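Local coordinates for protein beta-N-acetylhexosaminidase (Akkermansia muciniphila, PDB 6JEA) that hydrolyses terminal beta-linked N-acetylglucosamine and N-acetylgalactosamine from the non-reducing ends of glycans, as a family 20 glycoside hydrolase, at residues V97-H102 with L126-N131; Q328-I333 with F382-K387; C351-P356 with A397-E402. One frame throughout, in Å; residues are numbered along the deposited sequence.

In the fold
All three contacts belong to the catalytic barrel of this family 20 enzyme. Interactions 1 and 3 sit at the C-terminal ends of neighbouring parallel strands: 92-97 pairs with 123-130 on one side and with 392-399 on the other. Their centres are about 12 Å apart, D98 and H102 touch A401, and both hold the same NAG, so together they form much of the sugar pocket. Interaction 2 lies farther out, its centre about 29 Å from that of interaction 1 and 22 Å from that of interaction 3, where helix 329-339 meets a loop outside the pocket. Along the chain interaction 1 closes first; the segments of 2 and 3 then alternate.

Interaction 1 of 3, residues V97-H102 with L126-N131; sequences VDPARH and LHLTDN. With NAG (2-acetamido-2-deoxy-beta-D-glucopyranose), chain B.
R101 and D130 meet at the C-terminal mouth of the (beta/alpha)8, or TIM, barrel, where the parallel strands 92-97 and 123-130 give way to the loops that bind the sugar. V97 O accepts a nearly straight bond from H127 N (2.9 Å), and A100 N returns one to H127 O. Next to this pairing V97 CG2 packs on L126 CD2, while the CB of A100 rests against the backbone of L128 and T129.

R101 CB packs near A401 O; the chain then bends at chi2 (60°). CD passes 4.1 Å from D130 CB; NE bonds to Q132. From there the guanidinium lies almost flat over the D130 carboxylate, the planes 18° apart, with OD2 above one face and 3.1 Å from NH2. This salt bridge is one of charge alone, since no N-H points at the oxygen. The N-H groups are spent around the rim: NH1 gives one to D98 OD2, in the guanidinium plane, and another to NAG O4 (2.8 Å), whereas NH2 reaches NAG O3 and a water shared with D130 OD1.

D98 is held in turn. R101 N comes to its OD1 from above the carboxylate plane, in an Asx motif, and this oxygen also lies at the edge of the H127 ring. D130 belongs to the charge relay with H193, which bonds to OD1. Its OD2 is gripped by H127, whose NE2 donates in the ring plane on the anti side of the carboxylate, at 2.7 Å and 170°.

Interaction 2 of 3, residues Q328-I333 with F382-K387; sequences QALQSI and FGKPEK
The F382 ring takes the CB of A329 over one face, and I333 CD1 comes to it obliquely, 4.0 Å from F382 CD1. A329 and I333 stand one turn apart on helix 329-339 of the (beta/alpha)8, or TIM, barrel, in the crossover between parallel strands 320-323 and 342-345; the ring belongs to the loop that leads to strand 392-399. The contact therefore joins the first turn of a barrel helix to a loop on the outer side of the fold. A329 CB lies nearest the far end of the ring, 3.4 Å from CZ and 3.5 Å from CE1. In F382, CG stands anti to the carbonyl carbon (chi1 -76°), which helps turn the ring toward A329 CB. M345 of strand 342-345 touches both A329 and F382, tying the ring to the barrel wall.

Beyond the ring, the aliphatic part of K384 covers the next stretch of the helix. Its chain is extended as far as CE, running past I333 in the opposite direction, CD lying 4.1 Å from I333 CG2. L330 crosses it at about a right angle. With L330 CG anti to the backbone N (chi1 -178°), CD1 swings toward the lysine chain.

No hydrogen bond links the two segments, and their association is apolar even where lysine takes part: methylene groups do the touching, while the ammonium group turns off at chi4 toward E334, a long and weak ion pair. On its exposed side the contact finishes with L330 CD1, 3.5 Å from K384 CE.

Interaction 3 of 3, residues C351-P356 with A397-E402; sequences CYLDFP and APVWAE. With NAG (2-acetamido-2-deoxy-beta-D-glucopyranose), chain B.
Y352 and W400 both hold CG anti to the carbonyl carbon (chi1 -84° and -54°), which brings the rings together, and chi2 turns them edge-to-face, planes 64° apart. W400 points NE1 over the centre of the Y352 ring, 3.4 Å from CE2. P398 CB supports one face of the indole; the opposite face carries the NAG ring, a CH-pi platform in the sugar pocket of the barrel. D354 lies alongside, its OD1 near the indole edge at CD1, buried with no polar partner in the model.

In the backbone, L353 N donates to P398 O (3.0 Å), fixing the loop to strand 392-399, while P398 CG packs on Y352 CE1.

The polar rim closes round the sugar: NAG O6 gives its proton to D354 OD2 (2.6 Å), Y352 OH pairs with NAG O1, and NAG O4 donates to E402 OE2 at a modelled distance short enough to be doubtful. Replacing W400 with alanine removes the indole, and the sugar would probably lose its apolar floor and the Y352 face its NE1 edge. One water donates to D354 OD2 and to E402 OE1, probably easing the two like charges and helping keep both carboxylates turned toward the sugar hydroxyls.

Interaction 1 of 3, residues V97-H102 with L126-N131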
loop_
_atom_site.group_PDB
_atom_site.type_symbol
_atom_site.label_atom_id
_atom_site.label_comp_id
_atom_site.label_asym_id
_atom_site.label_seq_id
_atom_site.Cartn_x
_atom_site.Cartn_y
_atom_site.Cartn_z
ATOM N N VAL A 97 0.826 -0.511 -4.525
ATOM C CA VAL A 97 1.259 -0.823 -5.873
ATOM C C VAL A 97 2.144 0.313 -6.365
ATOM O O VAL A 97 2.065 1.454 -5.895
ATOM C CB VAL A 97 0.081 -1.064 -6.839
ATOM C CG1 VAL A 97 -0.746 -2.242 -6.374
ATOM C CG2 VAL A 97 -0.770 0.192 -6.965
ATOM N N ASP A 98 2.990 -0.008 -7.339
ATOM C CA ASP A 98 4.048 0.884 -7.812
ATOM C C ASP A 98 3.924 1.059 -9.321
ATOM O O ASP A 98 4.723 0.511 -10.092
ATOM C CB ASP A 98 5.414 0.319 -7.420
ATOM C CG ASP A 98 6.561 1.237 -7.780
ATOM O OD1 ASP A 98 6.314 2.352 -8.285
ATOM O OD2 ASP A 98 7.722 0.832 -7.552
ATOM N N PRO A 99 2.926 1.822 -9.784
ATOM C CA PRO A 99 2.813 2.074 -11.229
ATOM C C PRO A 99 3.906 2.976 -11.775
ATOM O O PRO A 99 4.091 3.023 -12.997
ATOM C CB PRO A 99 1.430 2.723 -11.367
ATOM C CG PRO A 99 1.177 3.345 -10.041
ATOM C CD PRO A 99 1.818 2.434 -9.029
ATOM N N ALA A 100 4.631 3.694 -10.916
ATOM C CA ALA A 100 5.748 4.504 -11.390
ATOM C C ALA A 100 6.825 3.637 -12.029
ATOM O O ALA A 100 7.347 3.968 -13.101
ATOM C CB ALA A 100 6.331 5.322 -10.237
ATOM N N ARG A 101 7.170 2.518 -11.390
ATOM C CA ARG A 101 8.208 1.650 -11.937
ATOM C C ARG A 101 7.686 0.864 -13.136
ATOM O O ARG A 101 8.362 0.766 -14.166
ATOM C CB ARG A 101 8.736 0.713 -10.852
ATOM C CG ARG A 101 9.934 1.259 -10.080
ATOM C CD ARG A 101 9.613 2.568 -9.376
ATOM N NE ARG A 101 10.748 3.075 -8.609
ATOM C CZ ARG A 101 11.018 2.728 -7.354
ATOM N NH1 ARG A 101 10.233 1.869 -6.716
ATOM N NH2 ARG A 101 12.071 3.241 -6.736
ATOM N N HIS A 102 6.486 0.301 -13.021
ATOM C CA HIS A 102 5.832 -0.365 -14.141
ATOM C C HIS A 102 4.351 -0.030 -14.106
ATOM O O HIS A 102 3.664 -0.343 -13.128
ATOM C CB HIS A 102 6.049 -1.880 -14.102
ATOM C CG HIS A 102 7.362 -2.313 -14.677
ATOM N ND1 HIS A 102 8.454 -2.617 -13.895
ATOM C CD2 HIS A 102 7.761 -2.476 -15.961
ATOM C CE1 HIS A 102 9.467 -2.958 -14.671
ATOM N NE2 HIS A 102 9.073 -2.881 -15.930
ATOM N N LEU A 126 -0.940 4.160 -4.022
ATOM C CA LEU A 126 -0.431 4.272 -5.387
ATOM C C LEU A 126 0.877 5.056 -5.372
ATOM O O LEU A 126 0.872 6.273 -5.151
ATOM C CB LEU A 126 -1.449 4.955 -6.298
ATOM C CG LEU A 126 -2.902 4.474 -6.299
ATOM C CD1 LEU A 126 -3.729 5.301 -7.280
ATOM C CD2 LEU A 126 -2.993 3.000 -6.636
ATOM N N HIS A 127 1.994 4.369 -5.621
ATOM C CA HIS A 127 3.290 5.021 -5.803
ATOM C C HIS A 127 3.333 5.541 -7.234
ATOM O O HIS A 127 3.776 4.857 -8.158
ATOM C CB HIS A 127 4.427 4.048 -5.516
ATOM C CG HIS A 127 5.773 4.697 -5.415
ATOM N ND1 HIS A 127 6.169 5.422 -4.311
ATOM C CD2 HIS A 127 6.816 4.727 -6.278
ATOM C CE1 HIS A 127 7.396 5.871 -4.499
ATOM N NE2 HIS A 127 7.812 5.464 -5.685
ATOM N N LEU A 128 2.860 6.775 -7.419
ATOM C CA LEU A 128 2.566 7.277 -8.758
ATOM C C LEU A 128 3.787 7.836 -9.481
ATOM O O LEU A 128 3.802 7.870 -10.717
ATOM C CB LEU A 128 1.488 8.357 -8.675
ATOM C CG LEU A 128 0.106 7.882 -8.228
ATOM C CD1 LEU A 128 -0.776 9.065 -7.841
ATOM C CD2 LEU A 128 -0.534 7.061 -9.335
ATOM N N THR A 129 4.798 8.302 -8.751
ATOM C CA THR A 129 5.921 9.017 -9.343
ATOM C C THR A 129 7.229 8.509 -8.754
ATOM O O THR A 129 7.301 8.189 -7.564
ATOM C CB THR A 129 5.817 10.534 -9.102
ATOM O OG1 THR A 129 6.062 10.813 -7.718
ATOM C CG2 THR A 129 4.435 11.060 -9.477
ATOM N N ASP A 130 8.259 8.450 -9.586
ATOM C CA ASP A 130 9.612 8.097 -9.158
ATOM C C ASP A 130 10.555 8.454 -10.301
ATOM O O ASP A 130 10.157 9.121 -11.264
ATOM C CB ASP A 130 9.709 6.624 -8.756
ATOM C CG ASP A 130 10.708 6.391 -7.634
ATOM O OD1 ASP A 130 11.869 6.836 -7.759
ATOM O OD2 ASP A 130 10.326 5.776 -6.617
ATOM N N ASN A 131 11.813 8.012 -10.192
ATOM C CA ASN A 131 12.799 8.307 -11.230
ATOM C C ASN A 131 12.432 7.661 -12.560
ATOM O O ASN A 131 12.738 8.211 -13.623
ATOM C CB ASN A 131 14.186 7.834 -10.792
ATOM C CG ASN A 131 14.694 8.566 -9.569
ATOM O OD1 ASN A 131 14.510 9.774 -9.437
ATOM N ND2 ASN A 131 15.336 7.835 -8.664
HETATM C C1 NAG B . 12.395 0.836 -0.723
HETATM C C2 NAG B . 12.504 2.147 -1.506
HETATM C C3 NAG B . 11.942 1.981 -2.919
HETATM C C4 NAG B . 12.539 0.762 -3.607
HETATM C C5 NAG B . 12.384 -0.465 -2.718
HETATM C C6 NAG B . 13.027 -1.703 -3.293
HETATM C C7 NAG B . 12.425 4.227 -0.198
HETATM C C8 NAG B . 11.536 5.228 0.473
HETATM N N2 NAG B . 11.804 3.214 -0.810
HETATM O O1 NAG B . 13.021 0.980 0.510
HETATM O O3 NAG B . 12.237 3.152 -3.672
HETATM O O4 NAG B . 11.870 0.523 -4.841
HETATM O O5 NAG B . 13.013 -0.215 -1.456
HETATM O O6 NAG B . 12.811 -2.829 -2.453
HETATM O O7 NAG B . 13.647 4.329 -0.185
HETATM O O HOH W 1 14.293 4.939 -7.851
#

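Interaction 2 of 3, residues Q328-I333 with F382-K387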
loop_
_atom_site.group_PDB
_atom_site.type_symbol
_atom_site.label_atom_id
_atom_site.label_comp_id
_atom_site.label_asym_id
_atom_site.label_seq_id
_atom_site.Cartn_x
_atom_site.Cartn_y
_atom_site.Cartn_z
ATOM N N GLN A 328 14.261 -1.763 12.334
ATOM C CA GLN A 328 13.996 -0.504 13.019
ATOM C C GLN A 328 12.567 -0.405 13.538
ATOM O O GLN A 328 12.138 0.681 13.942
ATOM C CB GLN A 328 14.293 0.673 12.090
ATOM C CG GLN A 328 15.681 0.635 11.475
ATOM C CD GLN A 328 16.505 1.850 11.837
ATOM O OE1 GLN A 328 16.321 2.445 12.901
ATOM N NE2 GLN A 328 17.415 2.234 10.949
ATOM N N ALA A 329 11.830 -1.516 13.556
ATOM C CA ALA A 329 10.395 -1.454 13.813
ATOM C C ALA A 329 10.094 -1.044 15.249
ATOM O O ALA A 329 9.320 -0.109 15.485
ATOM C CB ALA A 329 9.757 -2.801 13.489
ATOM N N LEU A 330 10.683 -1.739 16.225
ATOM C CA LEU A 330 10.423 -1.410 17.625
ATOM C C LEU A 330 10.942 -0.019 17.972
ATOM O O LEU A 330 10.290 0.737 18.709
ATOM C CB LEU A 330 11.060 -2.462 18.532
ATOM C CG LEU A 330 10.841 -2.278 20.031
ATOM C CD1 LEU A 330 9.371 -2.443 20.357
ATOM C CD2 LEU A 330 11.686 -3.264 20.822
ATOM N N GLN A 331 12.120 0.332 17.452
ATOM C CA GLN A 331 12.657 1.670 17.669
ATOM C C GLN A 331 11.737 2.730 17.084
ATOM O O GLN A 331 11.517 3.776 17.704
ATOM C CB GLN A 331 14.055 1.778 17.065
ATOM C CG GLN A 331 15.090 0.910 17.756
ATOM C CD GLN A 331 16.414 0.903 17.027
ATOM O OE1 GLN A 331 16.488 0.526 15.856
ATOM N NE2 GLN A 331 17.472 1.328 17.712
ATOM N N SER A 332 11.183 2.477 15.896
ATOM C CA SER A 332 10.245 3.431 15.310
ATOM C C SER A 332 8.970 3.528 16.136
ATOM O O SER A 332 8.427 4.622 16.316
ATOM C CB SER A 332 9.921 3.045 13.867
ATOM O OG SER A 332 11.006 3.336 13.007
ATOM N N ILE A 333 8.482 2.395 16.649
ATOM C CA ILE A 333 7.308 2.412 17.520
ATOM C C ILE A 333 7.545 3.334 18.710
ATOM O O ILE A 333 6.755 4.248 18.986
ATOM C CB ILE A 333 6.960 0.984 17.979
ATOM C CG1 ILE A 333 6.463 0.144 16.803
ATOM C CG2 ILE A 333 5.918 1.022 19.085
ATOM C CD1 ILE A 333 6.206 -1.304 17.153
ATOM N N PHE A 382 4.674 -5.734 17.820
ATOM C CA PHE A 382 5.924 -6.336 18.285
ATOM C C PHE A 382 5.886 -6.602 19.788
ATOM O O PHE A 382 6.757 -6.171 20.547
ATOM C CB PHE A 382 7.122 -5.462 17.905
ATOM C CG PHE A 382 7.501 -5.562 16.456
ATOM C CD1 PHE A 382 6.771 -4.893 15.487
ATOM C CD2 PHE A 382 8.580 -6.340 16.060
ATOM C CE1 PHE A 382 7.110 -4.995 14.152
ATOM C CE2 PHE A 382 8.927 -6.443 14.728
ATOM C CZ PHE A 382 8.191 -5.773 13.771
ATOM N N GLY A 383 4.849 -7.323 20.217
ATOM C CA GLY A 383 4.695 -7.720 21.597
ATOM C C GLY A 383 3.970 -6.726 22.482
ATOM O O GLY A 383 3.495 -7.109 23.557
ATOM N N LYS A 384 3.862 -5.465 22.062
ATOM C CA LYS A 384 3.253 -4.458 22.916
ATOM C C LYS A 384 1.728 -4.555 22.875
ATOM O O LYS A 384 1.146 -4.893 21.841
ATOM C CB LYS A 384 3.691 -3.062 22.488
ATOM C CG LYS A 384 5.180 -2.797 22.642
ATOM C CD LYS A 384 5.502 -1.334 22.363
ATOM C CE LYS A 384 6.978 -1.036 22.557
ATOM N NZ LYS A 384 7.445 -1.359 23.932
ATOM N N PRO A 385 1.062 -4.269 23.991
ATOM C CA PRO A 385 -0.404 -4.269 24.000
ATOM C C PRO A 385 -0.961 -2.975 23.425
ATOM O O PRO A 385 -0.267 -1.963 23.306
ATOM C CB PRO A 385 -0.746 -4.406 25.487
ATOM C CG PRO A 385 0.400 -3.740 26.177
ATOM C CD PRO A 385 1.624 -4.007 25.328
ATOM N N GLU A 386 -2.248 -3.028 23.068
ATOM C CA GLU A 386 -2.892 -1.875 22.442
ATOM C C GLU A 386 -2.851 -0.655 23.354
ATOM O O GLU A 386 -2.692 0.478 22.883
ATOM C CB GLU A 386 -4.335 -2.219 22.068
ATOM C CG GLU A 386 -5.066 -1.118 21.307
ATOM C CD GLU A 386 -6.475 -1.520 20.897
ATOM O OE1 GLU A 386 -6.973 -2.551 21.400
ATOM O OE2 GLU A 386 -7.082 -0.808 20.069
ATOM N N LYS A 387 -2.979 -0.867 24.664
ATOM C CA LYS A 387 -2.932 0.235 25.616
ATOM C C LYS A 387 -1.565 0.908 25.651
ATOM O O LYS A 387 -1.461 2.055 26.098
ATOM C CB LYS A 387 -3.312 -0.280 27.006
ATOM C CG LYS A 387 -3.943 0.747 27.929
ATOM C CD LYS A 387 -4.508 0.062 29.168
ATOM C CE LYS A 387 -5.111 1.058 30.147
ATOM N NZ LYS A 387 -5.707 0.370 31.329
#

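Interaction 3 of 3, residues C351-P356 with A397-E402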
loop_
_atom_site.group_PDB
_atom_site.type_symbol
_atom_site.label_atom_id
_atom_site.label_comp_id
_atom_site.label_asym_id
_atom_site.label_seq_id
_atom_site.Cartn_x
_atom_site.Cartn_y
_atom_site.Cartn_z
ATOM N N CYS A 351 7.309 -6.987 5.270
ATOM C CA CYS A 351 6.233 -6.429 4.465
ATOM C C CYS A 351 6.607 -6.096 3.026
ATOM O O CYS A 351 5.706 -5.790 2.238
ATOM C CB CYS A 351 5.676 -5.162 5.133
ATOM S SG CYS A 351 5.087 -5.401 6.829
ATOM N N TYR A 352 7.885 -6.135 2.653
ATOM C CA TYR A 352 8.272 -5.849 1.273
ATOM C C TYR A 352 8.008 -7.083 0.418
ATOM O O TYR A 352 8.741 -8.073 0.502
ATOM C CB TYR A 352 9.736 -5.431 1.182
ATOM C CG TYR A 352 9.985 -3.963 1.454
ATOM C CD1 TYR A 352 9.100 -3.215 2.221
ATOM C CD2 TYR A 352 11.098 -3.322 0.930
ATOM C CE1 TYR A 352 9.328 -1.877 2.473
ATOM C CE2 TYR A 352 11.333 -1.984 1.176
ATOM C CZ TYR A 352 10.446 -1.267 1.947
ATOM O OH TYR A 352 10.678 0.066 2.190
ATOM N N LEU A 353 6.975 -7.020 -0.416
ATOM C CA LEU A 353 6.569 -8.160 -1.224
ATOM C C LEU A 353 7.240 -8.195 -2.589
ATOM O O LEU A 353 6.907 -9.062 -3.402
ATOM C CB LEU A 353 5.046 -8.172 -1.389
ATOM C CG LEU A 353 4.271 -8.272 -0.072
ATOM C CD1 LEU A 353 2.804 -8.596 -0.320
ATOM C CD2 LEU A 353 4.905 -9.301 0.857
ATOM N N ASP A 354 8.174 -7.281 -2.864
ATOM C CA ASP A 354 9.000 -7.417 -4.057
ATOM C C ASP A 354 10.113 -8.439 -3.869
ATOM O O ASP A 354 10.649 -8.942 -4.863
ATOM C CB ASP A 354 9.599 -6.067 -4.462
ATOM C CG ASP A 354 10.343 -5.381 -3.325
ATOM O OD1 ASP A 354 9.888 -5.470 -2.163
ATOM O OD2 ASP A 354 11.385 -4.742 -3.602
ATOM N N PHE A 355 10.457 -8.766 -2.627
ATOM C CA PHE A 355 11.502 -9.741 -2.374
ATOM C C PHE A 355 11.011 -11.141 -2.738
ATOM O O PHE A 355 9.816 -11.436 -2.640
ATOM C CB PHE A 355 11.928 -9.710 -0.906
ATOM C CG PHE A 355 12.509 -8.391 -0.461
ATOM C CD1 PHE A 355 12.870 -7.419 -1.385
ATOM C CD2 PHE A 355 12.699 -8.129 0.886
ATOM C CE1 PHE A 355 13.399 -6.208 -0.971
ATOM C CE2 PHE A 355 13.233 -6.921 1.305
ATOM C CZ PHE A 355 13.582 -5.959 0.372
ATOM N N PRO A 356 11.913 -12.023 -3.167
ATOM C CA PRO A 356 11.502 -13.396 -3.481
ATOM C C PRO A 356 10.940 -14.095 -2.251
ATOM O O PRO A 356 11.416 -13.900 -1.131
ATOM C CB PRO A 356 12.800 -14.055 -3.963
ATOM C CG PRO A 356 13.898 -13.213 -3.377
ATOM C CD PRO A 356 13.358 -11.814 -3.370
ATOM N N ALA A 397 1.783 -3.294 3.189
ATOM C CA ALA A 397 2.743 -4.105 2.447
ATOM C C ALA A 397 3.015 -3.486 1.084
ATOM O O ALA A 397 2.106 -3.431 0.240
ATOM C CB ALA A 397 2.235 -5.539 2.287
ATOM N N PRO A 398 4.226 -2.990 0.827
ATOM C CA PRO A 398 4.552 -2.443 -0.496
ATOM C C PRO A 398 5.018 -3.515 -1.468
ATOM O O PRO A 398 5.820 -4.391 -1.137
ATOM C CB PRO A 398 5.694 -1.459 -0.199
ATOM C CG PRO A 398 5.803 -1.388 1.311
ATOM C CD PRO A 398 5.266 -2.677 1.816
ATOM N N VAL A 399 4.510 -3.434 -2.696
ATOM C CA VAL A 399 4.943 -4.335 -3.758
ATOM C C VAL A 399 5.715 -3.539 -4.801
ATOM O O VAL A 399 5.194 -3.250 -5.885
ATOM C CB VAL A 399 3.751 -5.074 -4.395
ATOM C CG1 VAL A 399 4.238 -6.281 -5.180
ATOM C CG2 VAL A 399 2.754 -5.497 -3.329
ATOM N N TRP A 400 6.959 -3.177 -4.476
ATOM C CA TRP A 400 7.788 -2.399 -5.388
ATOM C C TRP A 400 7.968 -3.135 -6.711
ATOM O O TRP A 400 8.157 -4.354 -6.743
ATOM C CB TRP A 400 9.147 -2.118 -4.751
ATOM C CG TRP A 400 9.041 -1.478 -3.410
ATOM C CD1 TRP A 400 9.196 -2.084 -2.198
ATOM C CD2 TRP A 400 8.739 -0.105 -3.137
ATOM N NE1 TRP A 400 9.019 -1.172 -1.187
ATOM C CE2 TRP A 400 8.738 0.051 -1.737
ATOM C CE3 TRP A 400 8.477 1.009 -3.940
ATOM C CZ2 TRP A 400 8.483 1.276 -1.122
ATOM C CZ3 TRP A 400 8.224 2.227 -3.326
ATOM C CH2 TRP A 400 8.228 2.348 -1.931
ATOM N N ALA A 401 7.916 -2.387 -7.812
ATOM C CA ALA A 401 7.752 -2.985 -9.129
ATOM C C ALA A 401 8.896 -2.649 -10.082
ATOM O O ALA A 401 8.681 -2.511 -11.287
ATOM C CB ALA A 401 6.413 -2.568 -9.736
ATOM N N GLU A 402 10.121 -2.522 -9.566
ATOM C CA GLU A 402 11.272 -2.419 -10.459
ATOM C C GLU A 402 11.374 -3.645 -11.357
ATOM O O GLU A 402 11.680 -3.530 -12.550
ATOM C CB GLU A 402 12.565 -2.247 -9.658
ATOM C CG GLU A 402 12.735 -0.895 -8.989
ATOM C CD GLU A 402 12.353 -0.914 -7.520
ATOM O OE1 GLU A 402 11.332 -1.546 -7.168
ATOM O OE2 GLU A 402 13.082 -0.295 -6.715
HETATM C C1 NAG B . 12.395 0.836 -0.723
HETATM C C2 NAG B . 12.504 2.147 -1.506
HETATM C C3 NAG B . 11.942 1.981 -2.919
HETATM C C4 NAG B . 12.539 0.762 -3.607
HETATM C C5 NAG B . 12.384 -0.465 -2.718
HETATM C C6 NAG B . 13.027 -1.703 -3.293
HETATM C C7 NAG B . 12.425 4.227 -0.198
HETATM C C8 NAG B . 11.536 5.228 0.473
HETATM N N2 NAG B . 11.804 3.214 -0.810
HETATM O O1 NAG B . 13.021 0.980 0.510
HETATM O O3 NAG B . 12.237 3.152 -3.672
HETATM O O4 NAG B . 11.870 0.523 -4.841
HETATM O O5 NAG B . 13.013 -0.215 -1.456
HETATM O O6 NAG B . 12.811 -2.829 -2.453
HETATM O O7 NAG B . 13.647 4.329 -0.185
HETATM O O HOH W 2 12.059 -3.917 -6.059
#